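Local coordinates for protein A-adding tRNA nucleotidyltransferase (Aquifex aeolicus, PDB 4WBY) that adds the terminal adenosine to tRNAs ending in CC, using ATP and magnesium, and so completes their 3' CCA end, at residues A[13-18]-A[59-64]; A[24-29]-A[131-136]; A[326-331]-A[353-358]; A[330-335]-A[385-390]. All blocks are in the same frame, centred on the assembly; numbering follows the deposited sequence.

Interaction 1. Residues A[13-18]-A[59-64]; sequences AREVGQ and KELARR
Glu-15 and Leu-61 bury nearly equal areas against the opposite helix, and together they form most of this contact. The Glu-15 chain is extended, with CG anti to the backbone N (chi1 -174°), which carries the carboxylate across to the branch methyl of Leu-61. CD1 of Leu-61 lies 3.6 Å from Glu-15 CD. The second methyl of Leu-61, CD2, meets CG2 of Val-16 at 4.0 Å, so the leucine packs with one branch against the acid and the other against the valine. Arg-64 adds its aliphatic part, its CD being 3.7 Å from Glu-15 OE2. The charged ends do not pair directly: OE2 of Glu-15 and NH1 of Arg-64 stay 4.4 Å apart. A water lies between them, but its bonds to both atoms are so short that its exact position is doubtful. OE1 of Glu-15 is hydrogen-bonded to NE2 of His-65. Glu-60 OE2 takes Arg-64 NE at 2.7 Å on its anti side and Arg-63 NH2 on its syn side, which restrains the Arg-64 guanidinium; Glu-22 forms a salt bridge with Arg-64 NH2. The segment axes approach to 10.7 Å at 124°. On the sheet side, Val-16 and Leu-61 both reach Phe-89 of strand 85-91, seating helices 7-22 and 54-65 on the head-domain sheet.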
loop_
_atom_site.group_PDB
_atom_site.type_symbol
_atom_site.label_atom_id
_atom_site.label_comp_id
_atom_site.label_asym_id
_atom_site.label_seq_id
_atom_site.Cartn_x
_atom_site.Cartn_y
_atom_site.Cartn_z
ATOM N N ALA A 13 18.626 18.073 -8.666
ATOM C CA ALA A 13 18.565 18.885 -7.450
ATOM C C ALA A 13 19.409 20.164 -7.592
ATOM O O ALA A 13 18.952 21.267 -7.259
ATOM C CB ALA A 13 19.037 18.074 -6.251
ATOM N N ARG A 14 20.635 20.017 -8.096
ATOM C CA ARG A 14 21.501 21.171 -8.328
ATOM C C ARG A 14 20.835 22.167 -9.271
ATOM O O ARG A 14 20.822 23.377 -9.015
ATOM C CB ARG A 14 22.848 20.734 -8.918
ATOM C CG ARG A 14 23.754 19.973 -7.963
ATOM C CD ARG A 14 24.426 20.889 -6.951
ATOM N NE ARG A 14 25.326 20.117 -6.101
ATOM C CZ ARG A 14 26.062 20.636 -5.125
ATOM N NH1 ARG A 14 26.012 21.936 -4.877
ATOM N NH2 ARG A 14 26.845 19.854 -4.394
ATOM N N GLU A 15 20.292 21.650 -10.371
ATOM C CA GLU A 15 19.687 22.500 -11.387
ATOM C C GLU A 15 18.449 23.220 -10.859
ATOM O O GLU A 15 18.230 24.389 -11.168
ATOM C CB GLU A 15 19.331 21.679 -12.623
ATOM C CG GLU A 15 18.831 22.536 -13.776
ATOM C CD GLU A 15 18.670 21.753 -15.056
ATOM O OE1 GLU A 15 18.697 20.508 -14.994
ATOM O OE2 GLU A 15 18.493 22.386 -16.112
ATOM N N VAL A 16 17.630 22.525 -10.073
ATOM C CA VAL A 16 16.459 23.168 -9.489
ATOM C C VAL A 16 16.870 24.366 -8.612
ATOM O O VAL A 16 16.255 25.427 -8.691
ATOM C CB VAL A 16 15.620 22.159 -8.684
ATOM C CG1 VAL A 16 14.609 22.866 -7.784
ATOM C CG2 VAL A 16 14.908 21.229 -9.639
ATOM N N GLY A 17 17.924 24.215 -7.810
ATOM C CA GLY A 17 18.421 25.324 -7.007
ATOM C C GLY A 17 18.935 26.482 -7.852
ATOM O O GLY A 17 18.766 27.654 -7.490
ATOM N N GLN A 18 19.586 26.164 -8.971
ATOM C CA GLN A 18 20.095 27.196 -9.871
ATOM C C GLN A 18 18.947 27.980 -10.493
ATOM O O GLN A 18 18.961 29.217 -10.520
ATOM C CB GLN A 18 20.971 26.568 -10.950
ATOM C CG GLN A 18 22.269 25.962 -10.416
ATOM C CD GLN A 18 22.878 24.928 -11.365
ATOM O OE1 GLN A 18 22.322 24.623 -12.417
ATOM N NE2 GLN A 18 24.020 24.371 -10.975
ATOM N N LYS A 59 8.040 24.537 -15.283
ATOM C CA LYS A 59 7.942 24.731 -16.724
ATOM C C LYS A 59 9.312 25.054 -17.326
ATOM O O LYS A 59 9.629 24.622 -18.434
ATOM C CB LYS A 59 6.926 25.835 -17.054
ATOM C CG LYS A 59 5.477 25.389 -16.872
ATOM C CD LYS A 59 4.499 26.549 -16.967
ATOM C CE LYS A 59 4.523 27.218 -18.320
ATOM N NZ LYS A 59 3.476 28.281 -18.383
ATOM N N GLU A 60 10.130 25.803 -16.593
ATOM C CA GLU A 60 11.458 26.139 -17.094
ATOM C C GLU A 60 12.386 24.924 -17.077
ATOM O O GLU A 60 13.137 24.696 -18.026
ATOM C CB GLU A 60 12.060 27.288 -16.288
ATOM C CG GLU A 60 13.504 27.631 -16.661
ATOM C CD GLU A 60 13.665 28.110 -18.103
ATOM O OE1 GLU A 60 12.662 28.517 -18.729
ATOM O OE2 GLU A 60 14.805 28.082 -18.612
ATOM N N LEU A 61 12.349 24.150 -15.995
ATOM C CA LEU A 61 13.114 22.913 -15.950
ATOM C C LEU A 61 12.704 21.988 -17.101
ATOM O O LEU A 61 13.554 21.394 -17.778
ATOM C CB LEU A 61 12.924 22.209 -14.599
ATOM C CG LEU A 61 13.714 20.911 -14.401
ATOM C CD1 LEU A 61 15.222 21.182 -14.331
ATOM C CD2 LEU A 61 13.233 20.141 -13.159
ATOM N N ALA A 62 11.402 21.883 -17.332
ATOM C CA ALA A 62 10.888 21.024 -18.396
ATOM C C ALA A 62 11.353 21.488 -19.776
ATOM O O ALA A 62 11.708 20.670 -20.621
ATOM C CB ALA A 62 9.380 20.973 -18.343
ATOM N N ARG A 63 11.332 22.799 -19.998
ATOM C CA ARG A 63 11.791 23.370 -21.260
ATOM C C ARG A 63 13.257 23.007 -21.519
ATOM O O ARG A 63 13.638 22.595 -22.627
ATOM C CB ARG A 63 11.616 24.890 -21.245
ATOM C CG ARG A 63 12.013 25.565 -22.543
ATOM C CD ARG A 63 12.082 27.088 -22.401
ATOM N NE ARG A 63 13.219 27.511 -21.588
ATOM C CZ ARG A 63 14.462 27.614 -22.044
ATOM N NH1 ARG A 63 14.723 27.330 -23.310
ATOM N NH2 ARG A 63 15.442 28.004 -21.240
ATOM N N ARG A 64 14.082 23.146 -20.487
ATOM C CA ARG A 64 15.498 22.857 -20.647
ATOM C C ARG A 64 15.755 21.387 -20.946
ATOM O O ARG A 64 16.705 21.056 -21.662
ATOM C CB ARG A 64 16.267 23.286 -19.404
ATOM C CG ARG A 64 16.207 24.776 -19.189
ATOM C CD ARG A 64 17.052 25.211 -18.014
ATOM N NE ARG A 64 16.831 26.622 -17.725
ATOM C CZ ARG A 64 17.564 27.341 -16.882
ATOM N NH1 ARG A 64 18.587 26.791 -16.246
ATOM N NH2 ARG A 64 17.277 28.617 -16.685
HETATM O O HOH W 1 19.757 24.563 -16.357
#

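Interaction 2. Residues A[24-29]-A[131-136]; sequences GLRAYI and LEDYGT
Arg-26 meets Glu-132 end-on, its NH1 and NH2 each taking one carboxylate oxygen. Arg-26 NH1 to Glu-132 OE1 measures 3.1 Å and is nearly straight at 168°. Arg-26 NH2 to Glu-132 OE2 is shorter, 2.7 Å, and uses the syn lone pair, but is bent, at 134°, with the acceptor tilted from the guanidinium plane. The planes of the two groups stand 56° apart. The remaining donor, NE of Arg-26, points at Tyr-28 OH, 2.9 Å away; that hydroxyl also bonds Glu-51. A bend at chi3 turns the guanidinium over so that all three nitrogens find partners. Asp-133 supplies further negative charge, its OD1 lying 3.4 Å from Arg-26 NH2 as a salt bridge, while OD1 is hydrogen-bonded to Ser-128. A water accepts from Arg-26 NH2 and donates to Asp-133 OD2. The carbonyl O of Asp-133 is gripped twice by Thr-136, through its N at 3.0 Å and its OG1 at 2.7 Å. The backbone bond closes a type II beta turn from Asp-133 to Thr-136, and the OG1 bond reinforces it, in the connection between antiparallel strands 126-128 and 137-138. The network thus ties this connection to strand 26-30 in the mixed sheet of the nucleotidyltransferase head domain.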
loop_
_atom_site.group_PDB
_atom_site.type_symbol
_atom_site.label_atom_id
_atom_site.label_comp_id
_atom_site.label_asym_id
_atom_site.label_seq_id
_atom_site.Cartn_x
_atom_site.Cartn_y
_atom_site.Cartn_z
ATOM N N GLY A 24 14.630 34.176 -8.313
ATOM C CA GLY A 24 14.497 34.818 -7.016
ATOM C C GLY A 24 13.669 34.015 -6.025
ATOM O O GLY A 24 13.060 34.580 -5.113
ATOM N N LEU A 25 13.654 32.694 -6.200
ATOM C CA LEU A 25 12.873 31.802 -5.344
ATOM C C LEU A 25 13.769 30.866 -4.553
ATOM O O LEU A 25 14.978 30.849 -4.750
ATOM C CB LEU A 25 11.901 30.979 -6.185
ATOM C CG LEU A 25 11.090 31.798 -7.187
ATOM C CD1 LEU A 25 10.167 30.899 -7.990
ATOM C CD2 LEU A 25 10.306 32.888 -6.464
ATOM N N ARG A 26 13.167 30.079 -3.666
ATOM C CA ARG A 26 13.881 29.003 -2.979
ATOM C C ARG A 26 13.144 27.694 -3.168
ATOM O O ARG A 26 11.917 27.679 -3.283
ATOM C CB ARG A 26 14.048 29.301 -1.487
ATOM C CG ARG A 26 14.912 30.523 -1.232
ATOM C CD ARG A 26 15.145 30.772 0.252
ATOM N NE ARG A 26 15.954 29.724 0.867
ATOM C CZ ARG A 26 17.275 29.637 0.767
ATOM N NH1 ARG A 26 17.954 30.532 0.059
ATOM N NH2 ARG A 26 17.920 28.655 1.376
ATOM N N ALA A 27 13.895 26.598 -3.202
ATOM C CA ALA A 27 13.317 25.281 -3.431
ATOM C C ALA A 27 13.923 24.241 -2.505
ATOM O O ALA A 27 15.096 24.343 -2.109
ATOM C CB ALA A 27 13.505 24.858 -4.889
ATOM N N TYR A 28 13.129 23.218 -2.206
ATOM C CA TYR A 28 13.472 22.198 -1.221
ATOM C C TYR A 28 12.905 20.851 -1.624
ATOM O O TYR A 28 11.794 20.775 -2.125
ATOM C CB TYR A 28 12.918 22.566 0.166
ATOM C CG TYR A 28 13.180 23.987 0.586
ATOM C CD1 TYR A 28 14.275 24.309 1.385
ATOM C CD2 TYR A 28 12.341 25.014 0.173
ATOM C CE1 TYR A 28 14.519 25.621 1.759
ATOM C CE2 TYR A 28 12.570 26.312 0.543
ATOM C CZ TYR A 28 13.648 26.615 1.342
ATOM O OH TYR A 28 13.848 27.926 1.698
ATOM N N ILE A 29 13.657 19.783 -1.394
ATOM C CA ILE A 29 13.084 18.439 -1.454
ATOM C C ILE A 29 12.340 18.236 -0.139
ATOM O O ILE A 29 12.849 18.624 0.908
ATOM C CB ILE A 29 14.165 17.365 -1.644
ATOM C CG1 ILE A 29 14.905 17.595 -2.955
ATOM C CG2 ILE A 29 13.552 15.969 -1.620
ATOM C CD1 ILE A 29 16.195 16.806 -3.070
ATOM N N LEU A 131 21.438 27.451 -3.382
ATOM C CA LEU A 131 22.854 27.614 -3.673
ATOM C C LEU A 131 23.714 27.771 -2.431
ATOM O O LEU A 131 24.836 27.284 -2.398
ATOM C CB LEU A 131 23.088 28.823 -4.587
ATOM C CG LEU A 131 22.488 28.743 -5.992
ATOM C CD1 LEU A 131 22.852 29.990 -6.782
ATOM C CD2 LEU A 131 22.959 27.489 -6.731
ATOM N N GLU A 132 23.195 28.441 -1.406
ATOM C CA GLU A 132 24.071 28.834 -0.301
ATOM C C GLU A 132 24.120 27.809 0.829
ATOM O O GLU A 132 25.005 27.876 1.684
ATOM C CB GLU A 132 23.653 30.197 0.250
ATOM C CG GLU A 132 22.645 30.154 1.374
ATOM C CD GLU A 132 21.229 29.906 0.898
ATOM O OE1 GLU A 132 20.997 29.894 -0.334
ATOM O OE2 GLU A 132 20.347 29.722 1.769
ATOM N N ASP A 133 23.191 26.857 0.835
ATOM C CA ASP A 133 23.143 25.863 1.911
ATOM C C ASP A 133 22.740 24.492 1.371
ATOM O O ASP A 133 22.013 23.741 2.009
ATOM C CB ASP A 133 22.179 26.301 3.021
ATOM C CG ASP A 133 20.728 26.286 2.577
ATOM O OD1 ASP A 133 20.472 26.339 1.354
ATOM O OD2 ASP A 133 19.842 26.196 3.457
ATOM N N TYR A 134 23.247 24.167 0.195
ATOM C CA TYR A 134 22.863 22.947 -0.500
ATOM C C TYR A 134 23.072 21.698 0.345
ATOM O O TYR A 134 24.158 21.480 0.900
ATOM C CB TYR A 134 23.653 22.827 -1.794
ATOM C CG TYR A 134 23.249 21.663 -2.656
ATOM C CD1 TYR A 134 23.909 20.445 -2.561
ATOM C CD2 TYR A 134 22.203 21.779 -3.568
ATOM C CE1 TYR A 134 23.548 19.373 -3.361
ATOM C CE2 TYR A 134 21.837 20.722 -4.374
ATOM C CZ TYR A 134 22.514 19.523 -4.270
ATOM O OH TYR A 134 22.157 18.476 -5.078
ATOM N N GLY A 135 22.024 20.877 0.435
ATOM C CA GLY A 135 22.072 19.630 1.178
ATOM C C GLY A 135 21.726 19.756 2.657
ATOM O O GLY A 135 21.714 18.757 3.365
ATOM N N THR A 136 21.426 20.966 3.130
ATOM C CA THR A 136 21.049 21.152 4.532
ATOM C C THR A 136 19.737 20.439 4.851
ATOM O O THR A 136 18.738 20.610 4.148
ATOM C CB THR A 136 20.915 22.641 4.887
ATOM O OG1 THR A 136 22.178 23.282 4.695
ATOM C CG2 THR A 136 20.479 22.823 6.324
HETATM O O HOH W 2 17.228 26.754 3.321
#

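Interaction 3. Residues A[326-331]-A[353-358]; sequences EVYRLL and KLYLEK
The hydroxyl of Tyr-328 is gripped by two lysine amines, those of Lys-332 and Lys-390, while the ring below it packs against Tyr-355. There CD1 of Tyr-328 comes 3.6 Å from CE1 of Tyr-355, arriving at the edge of the Tyr-355 ring near its plane. One face of that ring is taken by Leu-331. Its CB sits 3.9 Å from the Tyr-355 ring centroid and only 6° off the normal, a CH-pi contact directly over the centre. Leu-331 CD1 extends the overlap to Tyr-355 CB at 3.5 Å, the two side chains sliding past each other in opposite directions. A chi1 of 173° swings the Tyr-355 ring away from its own backbone N and alongside its carbonyl carbon, and this residue buries more surface than any other of the contact. Side-chain packing therefore joins the two helices, all three contributors being buried. Around it, Leu-339 of helix 336-342 touches both Leu-331 and Tyr-355, and Leu-318 of helix 311-320 touches Leu-331, so helices 324-331 and 349-359 pack within an all-helical region.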
loop_
_atom_site.group_PDB
_atom_site.type_symbol
_atom_site.label_atom_id
_atom_site.label_comp_id
_atom_site.label_asym_id
_atom_site.label_seq_id
_atom_site.Cartn_x
_atom_site.Cartn_y
_atom_site.Cartn_z
ATOM N N GLU A 326 -9.004 -35.830 -10.288
ATOM C CA GLU A 326 -10.206 -35.159 -9.804
ATOM C C GLU A 326 -9.829 -33.846 -9.127
ATOM O O GLU A 326 -10.500 -32.826 -9.303
ATOM C CB GLU A 326 -10.987 -36.057 -8.842
ATOM C CG GLU A 326 -12.338 -35.490 -8.432
ATOM C CD GLU A 326 -13.228 -36.518 -7.756
ATOM O OE1 GLU A 326 -12.692 -37.499 -7.193
ATOM O OE2 GLU A 326 -14.465 -36.347 -7.795
ATOM N N VAL A 327 -8.749 -33.876 -8.353
ATOM C CA VAL A 327 -8.224 -32.665 -7.734
ATOM C C VAL A 327 -7.878 -31.652 -8.823
ATOM O O VAL A 327 -8.232 -30.470 -8.734
ATOM C CB VAL A 327 -6.983 -32.965 -6.868
ATOM C CG1 VAL A 327 -6.375 -31.682 -6.331
ATOM C CG2 VAL A 327 -7.348 -33.898 -5.716
ATOM N N TYR A 328 -7.210 -32.133 -9.870
ATOM C CA TYR A 328 -6.826 -31.282 -10.992
ATOM C C TYR A 328 -8.042 -30.655 -11.665
ATOM O O TYR A 328 -8.045 -29.459 -11.955
ATOM C CB TYR A 328 -6.005 -32.088 -12.007
ATOM C CG TYR A 328 -5.887 -31.460 -13.382
ATOM C CD1 TYR A 328 -4.934 -30.484 -13.646
ATOM C CD2 TYR A 328 -6.716 -31.863 -14.421
ATOM C CE1 TYR A 328 -4.820 -29.918 -14.905
ATOM C CE2 TYR A 328 -6.610 -31.301 -15.683
ATOM C CZ TYR A 328 -5.661 -30.330 -15.918
ATOM O OH TYR A 328 -5.555 -29.775 -17.175
ATOM N N ARG A 329 -9.073 -31.461 -11.904
ATOM C CA ARG A 329 -10.286 -30.982 -12.564
ATOM C C ARG A 329 -11.003 -29.922 -11.731
ATOM O O ARG A 329 -11.528 -28.943 -12.267
ATOM C CB ARG A 329 -11.232 -32.152 -12.853
ATOM C CG ARG A 329 -12.497 -31.765 -13.603
ATOM C CD ARG A 329 -13.482 -32.925 -13.645
ATOM N NE ARG A 329 -13.666 -33.511 -12.320
ATOM C CZ ARG A 329 -14.492 -33.030 -11.395
ATOM N NH1 ARG A 329 -15.219 -31.951 -11.648
ATOM N NH2 ARG A 329 -14.589 -33.629 -10.214
ATOM N N LEU A 330 -11.018 -30.114 -10.417
ATOM C CA LEU A 330 -11.666 -29.166 -9.512
ATOM C C LEU A 330 -10.901 -27.849 -9.384
ATOM O O LEU A 330 -11.508 -26.786 -9.220
ATOM C CB LEU A 330 -11.842 -29.798 -8.127
ATOM C CG LEU A 330 -12.896 -30.902 -8.034
ATOM C CD1 LEU A 330 -12.757 -31.671 -6.727
ATOM C CD2 LEU A 330 -14.294 -30.315 -8.165
ATOM N N LEU A 331 -9.576 -27.916 -9.463
ATOM C CA LEU A 331 -8.737 -26.736 -9.231
ATOM C C LEU A 331 -8.398 -25.956 -10.493
ATOM O O LEU A 331 -8.113 -24.759 -10.422
ATOM C CB LEU A 331 -7.438 -27.137 -8.531
ATOM C CG LEU A 331 -7.615 -27.747 -7.137
ATOM C CD1 LEU A 331 -6.270 -28.117 -6.539
ATOM C CD2 LEU A 331 -8.373 -26.791 -6.218
ATOM N N LYS A 353 -0.838 -27.831 -3.042
ATOM C CA LYS A 353 0.589 -27.775 -3.304
ATOM C C LYS A 353 0.946 -28.739 -4.426
ATOM O O LYS A 353 1.760 -28.424 -5.294
ATOM C CB LYS A 353 1.371 -28.101 -2.032
ATOM C CG LYS A 353 2.879 -28.067 -2.179
ATOM C CD LYS A 353 3.553 -28.310 -0.836
ATOM C CE LYS A 353 5.070 -28.302 -0.958
ATOM N NZ LYS A 353 5.578 -29.445 -1.772
ATOM N N LEU A 354 0.315 -29.908 -4.411
ATOM C CA LEU A 354 0.536 -30.912 -5.447
ATOM C C LEU A 354 0.052 -30.408 -6.800
ATOM O O LEU A 354 0.725 -30.588 -7.816
ATOM C CB LEU A 354 -0.165 -32.223 -5.092
ATOM C CG LEU A 354 0.021 -33.355 -6.106
ATOM C CD1 LEU A 354 1.484 -33.780 -6.175
ATOM C CD2 LEU A 354 -0.871 -34.545 -5.769
ATOM N N TYR A 355 -1.118 -29.779 -6.815
ATOM C CA TYR A 355 -1.631 -29.207 -8.050
ATOM C C TYR A 355 -0.665 -28.169 -8.607
ATOM O O TYR A 355 -0.353 -28.178 -9.795
ATOM C CB TYR A 355 -2.998 -28.567 -7.838
ATOM C CG TYR A 355 -3.466 -27.819 -9.064
ATOM C CD1 TYR A 355 -3.988 -28.501 -10.152
ATOM C CD2 TYR A 355 -3.364 -26.436 -9.142
ATOM C CE1 TYR A 355 -4.403 -27.830 -11.279
ATOM C CE2 TYR A 355 -3.777 -25.754 -10.272
ATOM C CZ TYR A 355 -4.298 -26.459 -11.335
ATOM O OH TYR A 355 -4.715 -25.798 -12.464
ATOM N N LEU A 356 -0.196 -27.279 -7.738
ATOM C CA LEU A 356 0.656 -26.171 -8.155
ATOM C C LEU A 356 2.039 -26.628 -8.589
ATOM O O LEU A 356 2.599 -26.105 -9.554
ATOM C CB LEU A 356 0.785 -25.144 -7.026
ATOM C CG LEU A 356 -0.417 -24.229 -6.813
ATOM C CD1 LEU A 356 -0.208 -23.359 -5.586
ATOM C CD2 LEU A 356 -0.648 -23.367 -8.046
ATOM N N GLU A 357 2.585 -27.609 -7.879
ATOM C CA GLU A 357 3.953 -28.042 -8.126
ATOM C C GLU A 357 4.059 -29.136 -9.188
ATOM O O GLU A 357 5.062 -29.209 -9.894
ATOM C CB GLU A 357 4.594 -28.525 -6.822
ATOM C CG GLU A 357 4.813 -27.418 -5.796
ATOM C CD GLU A 357 5.450 -27.927 -4.517
ATOM O OE1 GLU A 357 5.261 -29.119 -4.193
ATOM O OE2 GLU A 357 6.141 -27.138 -3.837
ATOM N N LYS A 358 3.034 -29.975 -9.312
ATOM C CA LYS A 358 3.120 -31.146 -10.189
ATOM C C LYS A 358 1.990 -31.275 -11.216
ATOM O O LYS A 358 2.247 -31.380 -12.416
ATOM C CB LYS A 358 3.161 -32.425 -9.346
ATOM C CG LYS A 358 4.341 -32.522 -8.389
ATOM C CD LYS A 358 5.659 -32.637 -9.133
ATOM C CE LYS A 358 6.820 -32.803 -8.165
ATOM N NZ LYS A 358 8.127 -32.893 -8.874
#

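Interaction 4. Residues A[330-335]-A[385-390]; sequences LLKPLH and RIEELK
An all-extended Lys-332 chain, with chi1 at -173°, reaches out toward Glu-387, whose own chain folds at chi2 (-57°) to present its carboxylate. The two come from opposite directions, and NZ of Lys-332 stops 3.8 Å from Glu-387 OE2, a long salt bridge. Lys-390 enters across the line of Lys-332 at about a right angle. Its NZ is 3.4 Å from the same OE2 of Glu-387, a weak bond made one turn along the helix. The two ammonium groups stand only 4.0 Å apart, a proximity that the shared carboxylate probably offsets. Both lysines find their strongest partner in the hydroxyl of Tyr-328, so the acid and the phenol together hold the pair. The 68 Å² buried is small, consistent with a surface contact made by side-chain ends. Lys-332 is the second residue of the type I turn from Leu-331 to Leu-334, which is closed by Leu-334 N to Leu-331 O at 3.0 Å. Helix 380-394 lies against helix 324-331 through Glu-387, which touches Tyr-325 and Tyr-328.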
loop_
_atom_site.group_PDB
_atom_site.type_symbol
_atom_site.label_atom_id
_atom_site.label_comp_id
_atom_site.label_asym_id
_atom_site.label_seq_id
_atom_site.Cartn_x
_atom_site.Cartn_y
_atom_site.Cartn_z
ATOM N N LEU A 330 -11.018 -30.114 -10.417
ATOM C CA LEU A 330 -11.666 -29.166 -9.512
ATOM C C LEU A 330 -10.901 -27.849 -9.384
ATOM O O LEU A 330 -11.508 -26.786 -9.220
ATOM C CB LEU A 330 -11.842 -29.798 -8.127
ATOM C CG LEU A 330 -12.896 -30.902 -8.034
ATOM C CD1 LEU A 330 -12.757 -31.671 -6.727
ATOM C CD2 LEU A 330 -14.294 -30.315 -8.165
ATOM N N LEU A 331 -9.576 -27.916 -9.463
ATOM C CA LEU A 331 -8.737 -26.736 -9.231
ATOM C C LEU A 331 -8.398 -25.956 -10.493
ATOM O O LEU A 331 -8.113 -24.759 -10.422
ATOM C CB LEU A 331 -7.438 -27.137 -8.531
ATOM C CG LEU A 331 -7.615 -27.747 -7.137
ATOM C CD1 LEU A 331 -6.270 -28.117 -6.539
ATOM C CD2 LEU A 331 -8.373 -26.791 -6.218
ATOM N N LYS A 332 -8.445 -26.627 -11.640
ATOM C CA LYS A 332 -8.020 -26.025 -12.911
ATOM C C LYS A 332 -8.642 -24.650 -13.237
ATOM O O LYS A 332 -7.940 -23.767 -13.731
ATOM C CB LYS A 332 -8.301 -26.998 -14.064
ATOM C CG LYS A 332 -7.753 -26.533 -15.404
ATOM C CD LYS A 332 -7.904 -27.606 -16.474
ATOM C CE LYS A 332 -7.300 -27.149 -17.790
ATOM N NZ LYS A 332 -7.332 -28.225 -18.819
ATOM N N PRO A 333 -9.950 -24.452 -12.974
ATOM C CA PRO A 333 -10.470 -23.143 -13.395
ATOM C C PRO A 333 -10.264 -22.008 -12.395
ATOM O O PRO A 333 -10.682 -20.883 -12.674
ATOM C CB PRO A 333 -11.968 -23.407 -13.578
ATOM C CG PRO A 333 -12.268 -24.505 -12.622
ATOM C CD PRO A 333 -11.033 -25.372 -12.570
ATOM N N LEU A 334 -9.636 -22.284 -11.259
ATOM C CA LEU A 334 -9.599 -21.314 -10.171
ATOM C C LEU A 334 -8.454 -20.316 -10.283
ATOM O O LEU A 334 -7.339 -20.652 -10.682
ATOM C CB LEU A 334 -9.516 -22.039 -8.825
ATOM C CG LEU A 334 -10.643 -23.036 -8.551
ATOM C CD1 LEU A 334 -10.429 -23.752 -7.224
ATOM C CD2 LEU A 334 -12.006 -22.347 -8.587
ATOM N N HIS A 335 -8.756 -19.073 -9.946
ATOM C CA HIS A 335 -7.741 -18.049 -9.815
ATOM C C HIS A 335 -6.801 -18.408 -8.670
ATOM O O HIS A 335 -7.215 -19.051 -7.701
ATOM C CB HIS A 335 -8.398 -16.690 -9.570
ATOM C CG HIS A 335 -7.442 -15.544 -9.605
ATOM N ND1 HIS A 335 -6.972 -14.930 -8.464
ATOM C CD2 HIS A 335 -6.851 -14.911 -10.644
ATOM C CE1 HIS A 335 -6.146 -13.958 -8.800
ATOM N NE2 HIS A 335 -6.051 -13.926 -10.118
ATOM N N ARG A 385 -9.929 -36.847 -25.319
ATOM C CA ARG A 385 -8.894 -37.872 -25.360
ATOM C C ARG A 385 -7.602 -37.372 -24.714
ATOM O O ARG A 385 -6.878 -38.139 -24.079
ATOM C CB ARG A 385 -8.634 -38.321 -26.800
ATOM C CG ARG A 385 -7.609 -39.438 -26.922
ATOM C CD ARG A 385 -7.939 -40.587 -25.981
ATOM N NE ARG A 385 -6.885 -41.596 -25.954
ATOM C CZ ARG A 385 -6.810 -42.576 -25.060
ATOM N NH1 ARG A 385 -7.729 -42.680 -24.109
ATOM N NH2 ARG A 385 -5.816 -43.452 -25.112
ATOM N N ILE A 386 -7.317 -36.083 -24.875
ATOM C CA ILE A 386 -6.155 -35.483 -24.230
ATOM C C ILE A 386 -6.315 -35.520 -22.708
ATOM O O ILE A 386 -5.373 -35.842 -21.982
ATOM C CB ILE A 386 -5.930 -34.032 -24.703
ATOM C CG1 ILE A 386 -5.395 -34.022 -26.138
ATOM C CG2 ILE A 386 -4.956 -33.309 -23.789
ATOM C CD1 ILE A 386 -4.852 -32.679 -26.580
ATOM N N GLU A 387 -7.519 -35.213 -22.233
ATOM C CA GLU A 387 -7.798 -35.227 -20.802
ATOM C C GLU A 387 -7.724 -36.641 -20.228
ATOM O O GLU A 387 -7.344 -36.827 -19.072
ATOM C CB GLU A 387 -9.169 -34.611 -20.514
ATOM C CG GLU A 387 -9.236 -33.110 -20.762
ATOM C CD GLU A 387 -8.203 -32.333 -19.964
ATOM O OE1 GLU A 387 -8.225 -32.411 -18.716
ATOM O OE2 GLU A 387 -7.366 -31.644 -20.585
ATOM N N GLU A 388 -8.085 -37.633 -21.037
ATOM C CA GLU A 388 -7.971 -39.030 -20.627
ATOM C C GLU A 388 -6.512 -39.417 -20.414
ATOM O O GLU A 388 -6.164 -40.046 -19.415
ATOM C CB GLU A 388 -8.607 -39.960 -21.663
ATOM C CG GLU A 388 -10.093 -40.209 -21.461
ATOM C CD GLU A 388 -10.628 -41.296 -22.374
ATOM O OE1 GLU A 388 -10.129 -41.418 -23.514
ATOM O OE2 GLU A 388 -11.542 -42.037 -21.949
ATOM N N LEU A 389 -5.667 -39.034 -21.366
ATOM C CA LEU A 389 -4.243 -39.340 -21.305
ATOM C C LEU A 389 -3.577 -38.626 -20.134
ATOM O O LEU A 389 -2.647 -39.155 -19.522
ATOM C CB LEU A 389 -3.560 -38.956 -22.620
ATOM C CG LEU A 389 -4.022 -39.737 -23.852
ATOM C CD1 LEU A 389 -3.363 -39.202 -25.115
ATOM C CD2 LEU A 389 -3.728 -41.220 -23.679
ATOM N N LYS A 390 -4.056 -37.423 -19.833
ATOM C CA LYS A 390 -3.593 -36.678 -18.668
ATOM C C LYS A 390 -3.904 -37.436 -17.385
ATOM O O LYS A 390 -3.039 -37.613 -16.527
ATOM C CB LYS A 390 -4.241 -35.294 -18.616
ATOM C CG LYS A 390 -3.681 -34.282 -19.596
ATOM C CD LYS A 390 -4.350 -32.933 -19.382
ATOM C CE LYS A 390 -3.607 -31.814 -20.082
ATOM N NZ LYS A 390 -4.262 -30.500 -19.839
#

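In the fold
From the N terminus, interaction 1 closes a loop of 40 residues between helices 7-22 and 54-65, and interaction 2 one of 101 residues between strand 26-30 and the connection at 131-136. Their segments alternate along the chain, so the loops cross, and they touch where Val-16 meets Ala-27 and Arg-14 meets Tyr-134; the first packs two helices on the head-domain sheet, the second fixes the connection 131-136 to strand 26-30 of it. Interactions 3 and 4 follow in series, with centres about 57 to 64 Å from the first two. They start from the same stretch, sharing Leu-330 and Leu-331, and reach successive helices: 349-359 after 21 residues, then 380-394 after 49, binding together the C-terminal helices.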